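Local coordinates for protein internalin (Listeria monocytogenes serotype 4b, PDB 4FMZ) that probably takes part in adhesion to and invasion of host cells, as an internalin-family surface protein built on a curved leucine-rich-repeat solenoid, at residues 44-49 against 66-71; 101-106 against 120-125; 143-148 against 160-165; 231-236 against 248-253; 270-275 against 292-297. One frame throughout, in Å; residues are numbered along the deposited sequence.

Contact 1: residues 44-49 against 66-71; sequences ESITKL and TNLEYL. With EDO (1,2-ethanediol), chain D.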
# COMPACT_ATOMS: atom_id res chain seq x y z
N GLU A 44 25.15 15.98 17.58
CA GLU A 44 25.73 15.24 16.46
C GLU A 44 25.81 13.72 16.74
O GLU A 44 26.12 12.96 15.83
CB GLU A 44 27.10 15.80 16.11
CG GLU A 44 27.03 17.14 15.39
CD GLU A 44 28.37 17.81 15.15
OE1 GLU A 44 29.42 17.30 15.63
OE2 GLU A 44 28.38 18.87 14.49
N SER A 45 25.49 13.28 17.98
CA SER A 45 25.49 11.86 18.33
C SER A 45 24.14 11.17 18.00
O SER A 45 24.07 9.94 18.03
CB SER A 45 25.82 11.67 19.81
OG SER A 45 24.72 11.95 20.67
N ILE A 46 23.09 11.97 17.68
CA ILE A 46 21.75 11.47 17.37
C ILE A 46 21.67 11.01 15.91
O ILE A 46 21.63 11.84 15.00
CB ILE A 46 20.64 12.51 17.70
CG1 ILE A 46 20.79 13.12 19.12
CG2 ILE A 46 19.23 11.94 17.45
CD1 ILE A 46 20.81 12.14 20.25
N THR A 47 21.60 9.70 15.69
CA THR A 47 21.47 9.10 14.35
C THR A 47 20.03 8.64 14.13
O THR A 47 19.62 8.42 12.98
CB THR A 47 22.47 7.95 14.17
OG1 THR A 47 22.20 6.92 15.12
CG2 THR A 47 23.91 8.40 14.28
N LYS A 48 19.26 8.49 15.24
CA LYS A 48 17.87 8.04 15.23
C LYS A 48 17.04 8.85 16.24
O LYS A 48 17.41 8.94 17.42
CB LYS A 48 17.81 6.54 15.55
CG LYS A 48 16.41 5.94 15.65
CD LYS A 48 16.48 4.41 15.74
CE LYS A 48 15.12 3.78 15.89
NZ LYS A 48 15.20 2.30 15.87
N LEU A 49 15.94 9.44 15.76
CA LEU A 49 15.01 10.19 16.61
C LEU A 49 13.58 9.80 16.27
O LEU A 49 13.20 9.78 15.09
CB LEU A 49 15.20 11.72 16.48
CG LEU A 49 14.34 12.62 17.39
CD1 LEU A 49 14.85 12.62 18.83
CD2 LEU A 49 14.31 14.04 16.86
N THR A 66 22.90 16.90 12.52
CA THR A 66 23.56 16.70 11.24
C THR A 66 23.88 15.23 10.94
O THR A 66 23.97 14.91 9.75
CB THR A 66 24.80 17.57 11.13
OG1 THR A 66 25.64 17.34 12.26
CG2 THR A 66 24.45 19.04 11.01
N ASN A 67 23.96 14.34 11.95
CA ASN A 67 24.23 12.92 11.69
C ASN A 67 22.97 12.06 11.68
O ASN A 67 23.07 10.83 11.64
CB ASN A 67 25.23 12.39 12.69
CG ASN A 67 26.63 12.89 12.41
OD1 ASN A 67 27.10 12.92 11.27
ND2 ASN A 67 27.29 13.33 13.45
N LEU A 68 21.79 12.69 11.71
CA LEU A 68 20.50 11.99 11.72
C LEU A 68 20.31 11.23 10.42
O LEU A 68 20.45 11.80 9.34
CB LEU A 68 19.35 12.98 11.94
CG LEU A 68 17.99 12.43 12.33
CD1 LEU A 68 18.03 11.80 13.73
CD2 LEU A 68 16.96 13.53 12.30
N GLU A 69 20.00 9.93 10.55
CA GLU A 69 19.78 9.01 9.43
C GLU A 69 18.34 8.51 9.42
O GLU A 69 17.80 8.23 8.36
CB GLU A 69 20.71 7.79 9.55
CG GLU A 69 22.20 8.07 9.41
CD GLU A 69 23.07 6.86 9.68
OE1 GLU A 69 22.56 5.71 9.61
OE2 GLU A 69 24.27 7.05 9.97
N TYR A 70 17.75 8.38 10.61
CA TYR A 70 16.41 7.84 10.79
C TYR A 70 15.59 8.81 11.63
O TYR A 70 15.95 9.14 12.75
CB TYR A 70 16.53 6.45 11.45
CG TYR A 70 15.26 5.68 11.72
CD1 TYR A 70 14.39 6.09 12.73
CD2 TYR A 70 15.01 4.46 11.10
CE1 TYR A 70 13.26 5.34 13.06
CE2 TYR A 70 13.88 3.70 11.42
CZ TYR A 70 13.00 4.16 12.39
OH TYR A 70 11.90 3.41 12.72
N LEU A 71 14.47 9.26 11.07
CA LEU A 71 13.61 10.21 11.74
C LEU A 71 12.16 9.83 11.57
O LEU A 71 11.68 9.74 10.43
CB LEU A 71 13.86 11.64 11.21
CG LEU A 71 12.94 12.73 11.76
CD1 LEU A 71 13.13 12.94 13.26
CD2 LEU A 71 13.14 14.02 11.02
C1 EDO D . 21.25 7.65 18.33
O1 EDO D . 20.01 8.33 18.34
C2 EDO D . 21.03 6.14 18.31
O2 EDO D . 22.29 5.51 18.28
O HOH W 1 22.92 14.15 14.69

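Contact 2: residues 101-106 against 120-125; sequences TDISAL and DNISDI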
# COMPACT_ATOMS: atom_id res chain seq x y z
N THR A 101 2.09 20.15 3.36
CA THR A 101 1.59 20.44 2.01
C THR A 101 2.79 20.63 1.07
O THR A 101 2.86 19.99 0.03
CB THR A 101 0.63 21.63 2.01
OG1 THR A 101 1.30 22.77 2.57
CG2 THR A 101 -0.63 21.36 2.81
N ASP A 102 3.75 21.47 1.48
CA ASP A 102 4.96 21.78 0.72
C ASP A 102 6.11 20.85 1.13
O ASP A 102 6.53 20.88 2.28
CB ASP A 102 5.34 23.26 0.95
CG ASP A 102 6.47 23.81 0.09
OD1 ASP A 102 7.22 23.00 -0.48
OD2 ASP A 102 6.62 25.04 0.02
N ILE A 103 6.64 20.06 0.17
CA ILE A 103 7.75 19.15 0.46
C ILE A 103 9.06 19.60 -0.24
O ILE A 103 9.96 18.77 -0.41
CB ILE A 103 7.43 17.67 0.17
CG1 ILE A 103 6.93 17.43 -1.29
CG2 ILE A 103 6.47 17.12 1.22
CD1 ILE A 103 7.04 16.00 -1.74
N SER A 104 9.19 20.91 -0.56
CA SER A 104 10.39 21.50 -1.18
C SER A 104 11.67 21.12 -0.43
O SER A 104 12.68 20.83 -1.05
CB SER A 104 10.29 23.03 -1.22
OG SER A 104 9.28 23.46 -2.12
N ALA A 105 11.60 21.08 0.91
CA ALA A 105 12.73 20.78 1.80
C ALA A 105 13.32 19.38 1.61
O ALA A 105 14.42 19.13 2.09
CB ALA A 105 12.30 20.96 3.24
N LEU A 106 12.62 18.47 0.91
CA LEU A 106 13.15 17.12 0.71
C LEU A 106 14.05 17.01 -0.53
O LEU A 106 14.69 15.97 -0.72
CB LEU A 106 12.00 16.11 0.58
CG LEU A 106 10.95 16.09 1.70
CD1 LEU A 106 9.92 15.00 1.45
CD2 LEU A 106 11.60 15.90 3.06
N ASP A 120 -0.96 13.18 4.53
CA ASP A 120 -0.55 14.57 4.56
C ASP A 120 -1.46 15.29 3.55
O ASP A 120 -2.48 14.71 3.17
CB ASP A 120 0.96 14.69 4.26
CG ASP A 120 1.83 14.47 5.48
OD1 ASP A 120 1.50 15.01 6.55
OD2 ASP A 120 2.85 13.77 5.37
N ASN A 121 -1.13 16.52 3.11
CA ASN A 121 -1.95 17.16 2.08
C ASN A 121 -1.05 17.66 0.93
O ASN A 121 -1.05 18.84 0.58
CB ASN A 121 -2.84 18.27 2.64
CG ASN A 121 -3.92 18.73 1.67
OD1 ASN A 121 -4.27 18.04 0.70
ND2 ASN A 121 -4.43 19.92 1.88
N ILE A 122 -0.29 16.73 0.35
CA ILE A 122 0.66 17.05 -0.72
C ILE A 122 -0.02 16.89 -2.09
O ILE A 122 -0.68 15.88 -2.35
CB ILE A 122 1.95 16.19 -0.60
CG1 ILE A 122 2.62 16.36 0.80
CG2 ILE A 122 2.96 16.53 -1.71
CD1 ILE A 122 3.23 15.10 1.30
N SER A 123 0.16 17.88 -2.97
CA SER A 123 -0.36 17.87 -4.33
C SER A 123 0.77 18.01 -5.34
O SER A 123 0.62 17.58 -6.48
CB SER A 123 -1.40 18.97 -4.52
OG SER A 123 -0.84 20.24 -4.23
N ASP A 124 1.92 18.58 -4.92
CA ASP A 124 3.09 18.76 -5.77
C ASP A 124 4.26 17.90 -5.24
O ASP A 124 4.87 18.25 -4.22
CB ASP A 124 3.48 20.25 -5.83
CG ASP A 124 4.68 20.59 -6.70
OD1 ASP A 124 5.22 19.68 -7.36
OD2 ASP A 124 5.08 21.77 -6.71
N ILE A 125 4.57 16.80 -5.93
CA ILE A 125 5.66 15.91 -5.51
C ILE A 125 6.92 16.10 -6.38
O ILE A 125 7.84 15.28 -6.30
CB ILE A 125 5.25 14.42 -5.41
CG1 ILE A 125 4.66 13.87 -6.74
CG2 ILE A 125 4.29 14.21 -4.24
CD1 ILE A 125 4.80 12.41 -6.92
O HOH W 2 2.09 20.38 -2.51
O HOH W 3 5.73 20.40 -2.62

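Contact 3: residues 143-148 against 160-165; sequences HNLSDL and LTVTES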
# COMPACT_ATOMS: atom_id res chain seq x y z
N HIS A 143 -5.16 13.17 -0.71
CA HIS A 143 -6.40 13.27 -1.48
C HIS A 143 -6.35 14.16 -2.72
O HIS A 143 -7.10 13.90 -3.66
CB HIS A 143 -7.56 13.71 -0.58
CG HIS A 143 -7.77 12.81 0.60
ND1 HIS A 143 -7.79 11.42 0.46
CD2 HIS A 143 -7.94 13.12 1.91
CE1 HIS A 143 -7.97 10.95 1.68
NE2 HIS A 143 -8.08 11.93 2.58
N ASN A 144 -5.47 15.16 -2.75
CA ASN A 144 -5.39 16.11 -3.86
C ASN A 144 -4.21 15.86 -4.81
O ASN A 144 -4.02 16.63 -5.76
CB ASN A 144 -5.35 17.53 -3.31
CG ASN A 144 -6.62 17.88 -2.57
OD1 ASN A 144 -7.73 17.80 -3.11
ND2 ASN A 144 -6.49 18.22 -1.30
N LEU A 145 -3.48 14.74 -4.63
CA LEU A 145 -2.38 14.35 -5.51
C LEU A 145 -2.94 13.77 -6.82
O LEU A 145 -3.89 12.99 -6.78
CB LEU A 145 -1.49 13.32 -4.79
CG LEU A 145 -0.31 12.72 -5.56
CD1 LEU A 145 0.72 13.79 -5.95
CD2 LEU A 145 0.35 11.62 -4.76
N SER A 146 -2.35 14.14 -7.98
CA SER A 146 -2.79 13.59 -9.28
C SER A 146 -1.63 13.35 -10.25
O SER A 146 -1.71 12.43 -11.07
CB SER A 146 -3.83 14.49 -9.94
OG SER A 146 -3.27 15.74 -10.32
N ASP A 147 -0.58 14.18 -10.18
CA ASP A 147 0.58 14.12 -11.06
C ASP A 147 1.75 13.31 -10.44
O ASP A 147 2.47 13.81 -9.57
CB ASP A 147 1.04 15.54 -11.41
CG ASP A 147 2.12 15.64 -12.47
OD1 ASP A 147 2.63 14.59 -12.90
OD2 ASP A 147 2.48 16.78 -12.85
N LEU A 148 1.95 12.07 -10.93
CA LEU A 148 3.03 11.21 -10.44
C LEU A 148 4.30 11.29 -11.28
O LEU A 148 5.23 10.52 -11.01
CB LEU A 148 2.57 9.74 -10.38
CG LEU A 148 1.47 9.39 -9.39
CD1 LEU A 148 1.09 7.95 -9.55
CD2 LEU A 148 1.89 9.67 -7.93
N LEU A 160 5.61 0.81 -3.40
CA LEU A 160 4.91 2.07 -3.66
C LEU A 160 3.43 2.00 -3.27
O LEU A 160 2.72 1.09 -3.70
CB LEU A 160 5.02 2.47 -5.13
CG LEU A 160 4.32 3.78 -5.57
CD1 LEU A 160 4.87 5.01 -4.81
CD2 LEU A 160 4.40 3.96 -7.08
N THR A 161 2.97 3.03 -2.53
CA THR A 161 1.56 3.20 -2.15
C THR A 161 1.09 4.59 -2.56
O THR A 161 1.66 5.59 -2.11
CB THR A 161 1.35 2.98 -0.64
OG1 THR A 161 1.83 1.69 -0.29
CG2 THR A 161 -0.13 3.14 -0.21
N VAL A 162 0.07 4.66 -3.42
CA VAL A 162 -0.58 5.91 -3.83
C VAL A 162 -2.07 5.61 -3.75
O VAL A 162 -2.57 4.82 -4.54
CB VAL A 162 -0.16 6.47 -5.23
CG1 VAL A 162 -0.87 7.79 -5.51
CG2 VAL A 162 1.36 6.64 -5.34
N THR A 163 -2.76 6.13 -2.73
CA THR A 163 -4.18 5.81 -2.53
C THR A 163 -5.04 7.03 -2.25
O THR A 163 -4.53 8.06 -1.82
CB THR A 163 -4.36 4.83 -1.35
OG1 THR A 163 -3.89 5.45 -0.15
CG2 THR A 163 -3.66 3.48 -1.57
N GLU A 164 -6.38 6.87 -2.43
CA GLU A 164 -7.42 7.86 -2.09
C GLU A 164 -7.15 9.24 -2.70
O GLU A 164 -7.43 10.26 -2.06
CB GLU A 164 -7.55 7.98 -0.57
CG GLU A 164 -7.97 6.70 0.12
CD GLU A 164 -8.03 6.85 1.62
OE1 GLU A 164 -8.80 7.70 2.11
OE2 GLU A 164 -7.30 6.11 2.31
N SER A 165 -6.59 9.27 -3.90
CA SER A 165 -6.18 10.51 -4.55
C SER A 165 -6.91 10.78 -5.86
O SER A 165 -7.82 10.04 -6.24
CB SER A 165 -4.67 10.47 -4.80
OG SER A 165 -4.38 9.58 -5.86
O HOH W 4 -9.55 12.45 -3.61

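Contact 4: residues 231-236 against 248-253; sequences NKITDL and LEIGTN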
# COMPACT_ATOMS: atom_id res chain seq x y z
N ASN A 231 -14.27 -2.53 -9.61
CA ASN A 231 -13.77 -1.98 -10.85
C ASN A 231 -14.81 -2.33 -11.92
O ASN A 231 -15.96 -2.62 -11.56
CB ASN A 231 -12.37 -2.51 -11.16
CG ASN A 231 -11.30 -1.74 -10.43
OD1 ASN A 231 -11.05 -0.59 -10.74
ND2 ASN A 231 -10.71 -2.32 -9.40
N LYS A 232 -14.45 -2.27 -13.19
CA LYS A 232 -15.39 -2.58 -14.29
C LYS A 232 -14.82 -3.71 -15.15
O LYS A 232 -14.95 -3.69 -16.37
CB LYS A 232 -15.65 -1.29 -15.11
CG LYS A 232 -16.34 -0.17 -14.33
CD LYS A 232 -16.66 1.06 -15.19
CE LYS A 232 -15.50 2.00 -15.43
NZ LYS A 232 -15.89 3.15 -16.29
N ILE A 233 -14.18 -4.70 -14.51
CA ILE A 233 -13.55 -5.81 -15.22
C ILE A 233 -14.59 -6.86 -15.65
O ILE A 233 -15.45 -7.27 -14.87
CB ILE A 233 -12.43 -6.45 -14.34
CG1 ILE A 233 -11.35 -5.41 -13.97
CG2 ILE A 233 -11.80 -7.67 -15.04
CD1 ILE A 233 -10.65 -5.69 -12.67
N THR A 234 -14.46 -7.32 -16.91
CA THR A 234 -15.33 -8.34 -17.47
C THR A 234 -14.52 -9.59 -17.82
O THR A 234 -14.97 -10.70 -17.54
CB THR A 234 -16.08 -7.81 -18.71
OG1 THR A 234 -15.12 -7.34 -19.67
CG2 THR A 234 -17.03 -6.67 -18.39
N ASP A 235 -13.32 -9.40 -18.41
CA ASP A 235 -12.47 -10.46 -18.92
C ASP A 235 -11.30 -10.81 -18.01
O ASP A 235 -10.42 -9.98 -17.78
CB ASP A 235 -11.97 -10.09 -20.34
CG ASP A 235 -11.16 -11.16 -21.04
OD1 ASP A 235 -11.22 -12.33 -20.62
OD2 ASP A 235 -10.48 -10.83 -22.03
N LEU A 236 -11.27 -12.07 -17.56
CA LEU A 236 -10.24 -12.63 -16.69
C LEU A 236 -9.14 -13.39 -17.43
O LEU A 236 -8.18 -13.80 -16.79
CB LEU A 236 -10.87 -13.59 -15.65
CG LEU A 236 -11.79 -12.99 -14.59
CD1 LEU A 236 -12.15 -14.02 -13.55
CD2 LEU A 236 -11.14 -11.80 -13.91
N LEU A 248 -6.62 -14.07 -4.78
CA LEU A 248 -7.26 -13.30 -5.84
C LEU A 248 -8.59 -12.73 -5.37
O LEU A 248 -9.51 -13.49 -5.08
CB LEU A 248 -7.43 -14.17 -7.13
CG LEU A 248 -8.23 -13.57 -8.31
CD1 LEU A 248 -7.60 -12.26 -8.80
CD2 LEU A 248 -8.29 -14.55 -9.48
N GLU A 249 -8.69 -11.39 -5.31
CA GLU A 249 -9.90 -10.66 -4.92
C GLU A 249 -10.32 -9.81 -6.09
O GLU A 249 -9.58 -8.91 -6.48
CB GLU A 249 -9.67 -9.77 -3.68
CG GLU A 249 -9.37 -10.51 -2.39
CD GLU A 249 -9.07 -9.62 -1.19
OE1 GLU A 249 -9.09 -8.37 -1.32
OE2 GLU A 249 -8.79 -10.19 -0.11
N ILE A 250 -11.46 -10.13 -6.67
CA ILE A 250 -11.95 -9.41 -7.84
C ILE A 250 -13.50 -9.34 -7.76
O ILE A 250 -14.20 -9.39 -8.77
CB ILE A 250 -11.36 -10.06 -9.13
CG1 ILE A 250 -11.47 -9.15 -10.37
CG2 ILE A 250 -11.78 -11.52 -9.35
CD1 ILE A 250 -10.42 -9.38 -11.46
N GLY A 251 -13.99 -9.16 -6.54
CA GLY A 251 -15.42 -9.01 -6.29
C GLY A 251 -15.90 -7.66 -6.77
O GLY A 251 -15.09 -6.77 -7.05
N THR A 252 -17.23 -7.50 -6.91
CA THR A 252 -17.86 -6.23 -7.33
C THR A 252 -17.28 -5.75 -8.72
O THR A 252 -16.82 -4.61 -8.88
CB THR A 252 -17.77 -5.17 -6.21
OG1 THR A 252 -18.00 -5.82 -4.95
CG2 THR A 252 -18.78 -4.05 -6.39
N ASN A 253 -17.32 -6.64 -9.69
CA ASN A 253 -16.89 -6.34 -11.06
C ASN A 253 -18.03 -6.75 -12.01
O ASN A 253 -19.17 -6.85 -11.56
CB ASN A 253 -15.56 -7.02 -11.38
CG ASN A 253 -14.39 -6.20 -10.93
OD1 ASN A 253 -14.09 -5.17 -11.52
ND2 ASN A 253 -13.71 -6.62 -9.88

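Contact 5: residues 270-275 against 292-297; sequences LNVGSN and LFLNNN. With EDO (1,2-ethanediol), chain H.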
# COMPACT_ATOMS: atom_id res chain seq x y z
N LEU A 270 -10.10 -17.13 -3.22
CA LEU A 270 -10.76 -16.67 -4.42
C LEU A 270 -12.00 -15.88 -4.05
O LEU A 270 -12.96 -16.46 -3.56
CB LEU A 270 -11.10 -17.82 -5.40
CG LEU A 270 -11.82 -17.40 -6.68
CD1 LEU A 270 -10.96 -16.43 -7.53
CD2 LEU A 270 -12.21 -18.62 -7.51
N ASN A 271 -11.98 -14.56 -4.29
CA ASN A 271 -13.15 -13.74 -4.02
C ASN A 271 -13.69 -13.18 -5.33
O ASN A 271 -13.10 -12.26 -5.90
CB ASN A 271 -12.84 -12.61 -3.00
CG ASN A 271 -14.04 -11.76 -2.64
OD1 ASN A 271 -15.12 -11.81 -3.26
ND2 ASN A 271 -13.88 -10.93 -1.62
N VAL A 272 -14.83 -13.72 -5.77
CA VAL A 272 -15.52 -13.29 -6.98
C VAL A 272 -16.99 -12.95 -6.64
O VAL A 272 -17.86 -13.04 -7.50
CB VAL A 272 -15.40 -14.32 -8.16
CG1 VAL A 272 -14.01 -14.31 -8.78
CG2 VAL A 272 -15.78 -15.73 -7.71
N GLY A 273 -17.24 -12.53 -5.40
CA GLY A 273 -18.56 -12.11 -4.94
C GLY A 273 -19.03 -10.88 -5.70
O GLY A 273 -18.19 -10.08 -6.13
N SER A 274 -20.35 -10.74 -5.91
CA SER A 274 -20.94 -9.58 -6.61
C SER A 274 -20.44 -9.47 -8.08
O SER A 274 -19.87 -8.45 -8.52
CB SER A 274 -20.69 -8.28 -5.83
OG SER A 274 -21.31 -8.37 -4.55
N ASN A 275 -20.67 -10.54 -8.82
CA ASN A 275 -20.38 -10.62 -10.24
C ASN A 275 -21.62 -11.23 -10.94
O ASN A 275 -22.72 -11.14 -10.39
CB ASN A 275 -19.08 -11.39 -10.50
CG ASN A 275 -17.85 -10.53 -10.30
OD1 ASN A 275 -17.60 -9.61 -11.06
ND2 ASN A 275 -17.10 -10.76 -9.22
N LEU A 292 -13.46 -19.16 -0.35
CA LEU A 292 -14.16 -18.97 -1.62
C LEU A 292 -15.37 -18.10 -1.41
O LEU A 292 -16.26 -18.44 -0.62
CB LEU A 292 -14.55 -20.34 -2.21
CG LEU A 292 -15.36 -20.40 -3.51
CD1 LEU A 292 -14.61 -19.74 -4.67
CD2 LEU A 292 -15.63 -21.83 -3.87
N PHE A 293 -15.41 -16.95 -2.11
CA PHE A 293 -16.53 -16.01 -2.00
C PHE A 293 -17.27 -15.96 -3.34
O PHE A 293 -16.75 -15.43 -4.33
CB PHE A 293 -16.04 -14.62 -1.56
CG PHE A 293 -15.34 -14.64 -0.21
CD1 PHE A 293 -13.97 -14.86 -0.13
CD2 PHE A 293 -16.05 -14.48 0.97
CE1 PHE A 293 -13.32 -14.91 1.11
CE2 PHE A 293 -15.40 -14.54 2.21
CZ PHE A 293 -14.04 -14.74 2.27
N LEU A 294 -18.47 -16.56 -3.36
CA LEU A 294 -19.31 -16.67 -4.55
C LEU A 294 -20.70 -16.06 -4.34
O LEU A 294 -21.57 -16.25 -5.19
CB LEU A 294 -19.44 -18.15 -4.97
CG LEU A 294 -18.30 -18.71 -5.83
CD1 LEU A 294 -18.34 -20.22 -5.86
CD2 LEU A 294 -18.37 -18.18 -7.25
N ASN A 295 -20.91 -15.32 -3.24
CA ASN A 295 -22.16 -14.63 -2.92
C ASN A 295 -22.51 -13.63 -4.03
O ASN A 295 -21.61 -13.12 -4.68
CB ASN A 295 -22.03 -13.89 -1.57
CG ASN A 295 -20.84 -12.95 -1.54
OD1 ASN A 295 -19.68 -13.39 -1.47
ND2 ASN A 295 -21.09 -11.67 -1.76
N ASN A 296 -23.81 -13.33 -4.21
CA ASN A 296 -24.30 -12.34 -5.19
C ASN A 296 -23.81 -12.63 -6.62
O ASN A 296 -23.21 -11.79 -7.29
CB ASN A 296 -23.93 -10.92 -4.73
CG ASN A 296 -24.58 -10.60 -3.42
OD1 ASN A 296 -24.01 -10.80 -2.36
ND2 ASN A 296 -25.85 -10.21 -3.46
N ASN A 297 -24.07 -13.85 -7.06
CA ASN A 297 -23.77 -14.32 -8.41
C ASN A 297 -25.05 -14.94 -8.95
O ASN A 297 -26.11 -14.63 -8.42
CB ASN A 297 -22.55 -15.26 -8.40
CG ASN A 297 -21.27 -14.49 -8.49
OD1 ASN A 297 -20.98 -13.90 -9.52
ND2 ASN A 297 -20.51 -14.42 -7.39
C1 EDO H . -18.46 -8.36 -2.71
O1 EDO H . -19.52 -9.30 -2.63
C2 EDO H . -17.12 -9.11 -2.89
O2 EDO H . -17.11 -10.20 -1.98

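Contact 1: residues 44-49 against 66-71
Leu68 and Leu71 meet Leu49 on the core-facing side where strands 48-50 and 70-72, the first two parallel strands of the leucine-rich-repeat solenoid, begin, Leu68 just ahead of the second. Leu68 CD1 lies 3.9 Å from Leu49 CB, and the same methyl also touches Ile46 CG2, whose side chain runs alongside it in the same direction. Leu49 and Leu71 likewise lie side by side, CD2 against CD1. Ile46 and Leu49 also pack on helix 19-29 of the N-terminal cap, so this small core joins cap to repeats. One layer out, the backbones are laced in parallel register. Thr47 O accepts from both Glu69 N and Tyr70 N, the second donor lying in its carbonyl plane at 3.0 Å, and Leu49 N returns a bond to Tyr70 O. On the other face of the strands the extended chain of Lys48 is laid over the Tyr70 ring: Lys48 CE stands 3.7 Å above the ring plane, offset toward the rim, and Lys48 NZ makes a cation-pi contact over the face, 4.7 Å from the ring centroid. Both side chains leave with CG anti to the backbone N (chi1 177° and -179°), which sends them the same way. At the polar edge a water bridges Ile46 O and Asn67 N. Beyond it, Asn67 ND2 gives a nearly straight bond (170°) to a lone pair of Glu44 O, 2.7 Å away and almost in the amide plane.

Contact 2: residues 101-106 against 120-125
Asp102 OD1, next to the Thr101 and Ile103 that touch the neighbouring coil, is gripped twice: Ser104 N reaches it at 2.9 Å nearly along the C-O axis, closing an Asx turn, and Ser104 OG donates to its syn lone pair at 2.7 Å. The turn leads into the short 3-10 segment 104-106 on the convex side of the leucine-rich-repeat solenoid, where successive coils stack without a sheet. Here two waters take the place of direct backbone bonds. One donates to Thr101 O and accepts from Asp124 N; the other accepts from Ile103 N and donates to Asp124 O at 2.8 Å. The buried layer is aliphatic. Ile103 crosses Ile122 at about a right angle, its CG2 3.8 Å from Ile122 CD1, while its longer branch extends toward the next isoleucine. With Ile103 CG1 held between the backbone N and carbonyl carbon (chi1 55°), Ile103 CD1 comes 4.1 Å from Ile125 CG2. Ile125 in turn packs on Leu151, continuing the apolar column into the next coil. At the solvent-facing edge Thr101 lies over the Asn121 backbone, and the amide of Asn121 bonds onward through OD1 to Asn144. Thr101 CG2 sits 3.4 Å from Asn121 O, and Thr101 CA directs its hydrogen at the same oxygen.

Contact 3: residues 143-148 against 160-165
His143 ND1 donates to Glu164 O at 2.8 Å, the one direct hydrogen bond between 143-148 and 160-165. It is nearly straight and well aligned on both sides: the oxygen lies in the imidazole plane and the nitrogen in the carbonyl plane. His143 CA adds a CA-H...O contact to this same oxygen, so the residue holds it through both ring and backbone. The Glu164 side chain runs alongside the ring in the same direction, bringing Glu164 OE1 to 3.4 Å from His143 CE1, with carboxylate and ring planes 46° apart. In His143, chi1 of -57° and chi2 of -47° together turn ND1 toward the neighbouring coil. Inward, Val162 fills the angle between two leucines: Val162 CG1 meets Leu145 CD2 at 4.1 Å, the side chains crossing at about a right angle, while CG2 meets Leu148 CD2 tip to tip. Ser165 CB presses on Leu145 O at 3.3 Å. Behind this shell, in the next coil of the leucine-rich-repeat solenoid, Asn187 OD1 accepts from Ser165 OG and Asn187 ND2 donates to Val162 O, tying the turn after strand 159-161 to that coil. With ND1 acting as donor, the ring carries a proton there, and the adjacent carboxylate would be expected to favour a positive imidazole.

Contact 4: residues 231-236 against 248-253
The backbone of 248-253 leaves strand 247-249 and turns through Thr252, which has positive phi and psi, to face the backbone of Asn231 to Ile233. There Asn253 OD1 meets it. This is one rung of an asparagine ladder of the leucine-rich-repeat fold, in which an inward-pointing amide ties the turn of its own coil to the coil before. Asn253 OD1 accepts from Ile233 N at 3.0 Å and 165°, the donor tilted 30° from the carbonyl plane, and a weak bond from Asn231 N also reaches it. Asn253 ND2 donates to Ile250 O, standing above that carbonyl's plane and not on a lone pair, and also to Ile228 O of the preceding coil. With CG beside its own backbone N (chi1 -85°), the amide of Asn253 is folded under the turn, and its polar atoms are satisfied although the residue is buried. Asn231 repeats the pattern one coil earlier, Asn231 ND2 donating to Ile228 O and Ala206 O. Below the ladder lies the apolar core. Ile233 runs alongside Asn253 and crosses Ile250 at about a right angle, CD1 to CD1 3.9 Å. Leu236 slides past Ile250 in the opposite direction, and its CD2 comes within 3.5 Å of Ile250 CD1.

Contact 5: residues 270-275 against 292-297
Phe293 N to Leu270 O and Val272 N to Phe293 O, both 2.9 Å, pair the parallel strands 269-271 and 291-293, and Ser274 N to Asn295 O carries the backbone pairing into the turns. Amide bonds form a second set. Val272 O takes Asn275 ND2 and Asn297 ND2 from opposite faces of its plane, each at 3.0 Å; Asn297 ND2 also donates to Leu294 O. Asn271 OD1 closes an Asx turn on Gly273 N. Apolar pairs face inward, Leu270 beside Leu292 and Val272 CG2 3.6 Å from Leu294 CD2. On the other face of the strands, Phe293 CB lies 3.4 Å from Asn271 OD1, and the Phe293 ring meets Phe317 edge-to-face. A 1,2-ethanediol, probably from the crystallisation liquor, links Asn271 OD1, Ser274 OG and Asn295 ND2. The implication is an asparagine ladder typical of leucine-rich repeats: buried carbonyls turned away from strand pairing are satisfied by side-chain amides passed from coil to coil.

The five contacts follow one another along the chain, each joining successive coils of the same solenoid. Contacts 1, 3, 4 and 5 reach the parallel strands of its concave side; contact 2 lies in loops toward the convex side. Contact 1 sits at the N-terminal cap, its centre about 50 Å from that of contact 5. Contacts 2 and 3, centres about 12 Å apart, touch through Asn121 and Asn144. Contacts 4 and 5, centres about 10 Å apart, lie on neighbouring, mutually bonded strands, 247-249 and 269-271. Strand pairing on the concave side and water-bridged stacking in contact 2 are consistent with the curved shape, whose concave face binds host receptors in InlA and InlB and may do so here.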